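Local coordinates for tetrapyrrole methylase family protein (Chlorobaculum tepidum, PDB 3HH1) that probably methylates the 2'-hydroxyl of a cytidine ribose in 16S ribosomal RNA using S-adenosylmethionine, and is represented here by one domain, at residues Thr90-Ile93 against Gly97-Met100. Sequence-based numbering, arbitrary orientation.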
loop_
_atom_site.group_PDB
_atom_site.type_symbol
_atom_site.label_atom_id
_atom_site.label_comp_id
_atom_site.label_asym_id
_atom_site.label_seq_id
_atom_site.Cartn_x
_atom_site.Cartn_y
_atom_site.Cartn_z
ATOM N N THR A 90 -4.582 3.197 6.344
ATOM C CA THR A 90 -5.003 2.243 5.299
ATOM C C THR A 90 -3.792 1.664 4.567
ATOM O O THR A 90 -2.725 2.278 4.509
ATOM C CB THR A 90 -6.030 2.817 4.263
ATOM O OG1 THR A 90 -5.639 4.138 3.885
ATOM C CG2 THR A 90 -7.481 2.813 4.814
ATOM N N PRO A 91 -3.955 0.458 3.995
ATOM C CA PRO A 91 -2.840 -0.169 3.299
ATOM C C PRO A 91 -2.310 0.707 2.164
ATOM O O PRO A 91 -3.075 1.315 1.426
ATOM C CB PRO A 91 -3.452 -1.479 2.770
ATOM C CG PRO A 91 -4.561 -1.746 3.746
ATOM C CD PRO A 91 -5.138 -0.419 4.057
ATOM N N ALA A 92 -0.997 0.779 2.035
ATOM C CA ALA A 92 -0.372 1.658 1.032
ATOM C C ALA A 92 -0.738 1.233 -0.387
ATOM O O ALA A 92 -0.994 2.072 -1.256
ATOM C CB ALA A 92 1.164 1.676 1.212
ATOM N N ILE A 93 -0.818 -0.074 -0.627
ATOM C CA ILE A 93 -1.131 -0.513 -1.981
ATOM C C ILE A 93 -2.562 -0.117 -2.416
ATOM O O ILE A 93 -2.871 -0.220 -3.584
ATOM C CB ILE A 93 -0.886 -2.001 -2.206
ATOM C CG1 ILE A 93 -1.769 -2.838 -1.295
ATOM C CG2 ILE A 93 0.565 -2.356 -1.941
ATOM C CD1 ILE A 93 -1.620 -4.334 -1.578
ATOM N N GLY A 97 -2.192 6.857 -5.027
ATOM C CA GLY A 97 -0.816 7.310 -5.276
ATOM C C GLY A 97 0.205 6.179 -5.358
ATOM O O GLY A 97 1.344 6.364 -5.843
ATOM N N TYR A 98 -0.182 4.973 -4.940
ATOM C CA TYR A 98 0.725 3.837 -5.058
ATOM C C TYR A 98 1.147 3.571 -6.513
ATOM O O TYR A 98 2.172 2.959 -6.756
ATOM C CB TYR A 98 0.127 2.559 -4.439
ATOM C CG TYR A 98 1.212 1.563 -4.152
ATOM C CD1 TYR A 98 1.886 1.590 -2.949
ATOM C CD2 TYR A 98 1.608 0.632 -5.122
ATOM C CE1 TYR A 98 2.905 0.703 -2.707
ATOM C CE2 TYR A 98 2.628 -0.254 -4.874
ATOM C CZ TYR A 98 3.255 -0.214 -3.657
ATOM O OH TYR A 98 4.282 -1.096 -3.386
ATOM N N THR A 99 0.378 4.046 -7.484
ATOM C CA THR A 99 0.779 3.917 -8.879
ATOM C C THR A 99 2.179 4.460 -9.105
ATOM O O THR A 99 2.928 3.938 -9.927
ATOM C CB THR A 99 -0.152 4.604 -9.784
ATOM O OG1 THR A 99 -1.500 4.229 -9.416
ATOM C CG2 THR A 99 0.132 4.136 -11.243
HETATM N N MSE A 100 2.544 5.495 -8.350
HETATM C CA MSE A 100 3.871 6.070 -8.468
HETATM C C MSE A 100 4.959 5.157 -7.946
HETATM O O MSE A 100 6.044 5.100 -8.533
HETATM C CB MSE A 100 3.908 7.464 -7.816
HETATM C CG MSE A 100 3.143 8.513 -8.556
HETATM SE SE MSE A 100 2.996 10.220 -7.546
HETATM C CE MSE A 100 1.875 9.628 -6.097
#
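Ile93 lays its CG2 methyl over one face of the Tyr98 ring, a CH-pi contact: CG2 stands 4.0 Å from the ring centroid and only 16° off the normal. It is shifted toward the phenol end, with Tyr98 CZ its nearest ring atom at 3.8 Å. The two side chains run side by side in the same direction; in Ile93, CG2 is anti to the carbonyl carbon and beside the backbone N, facing the ring, while CG1 carries CD1 away from it. Nearer the ring's base, Ile93 CA covers the same face, 3.8 Å from Tyr98 CD1.

The remaining contacts are van der Waals. With CG anti to the backbone N (chi1 -161°), the ring of Tyr98 stands against the Ala92-Ile93 peptide; Ala92 O lies obliquely 3.4 Å from Tyr98 CD1, and Ala92 CB is 4.2 Å from that carbon. A leucine in place of Tyr98 lacks the aromatic face and the hydroxyl, and would probably leave the Ile93 methyl without its flat platform and the weak bond to Ser94 N of the second subunit unmade.

Within the helix start, Met100 N donates to Gly97 O at 2.9 Å, and Asp95 OD1 bonds Gly97 N. Across the dimer interface the two Tyr98 rings meet with planes about 40° apart, Thr99 OG1 is hydrogen-bonded to Tyr98 OH of the second subunit, and Ala92 packs on its counterpart there.

The arrangement is the loop and helix start of a beta-alpha-beta crossover, from strand 82-87 through helix 98-106 to strand 111-114, in the parallel alpha/beta domain of the tetrapyrrole methylase family, here buried at the subunit interface.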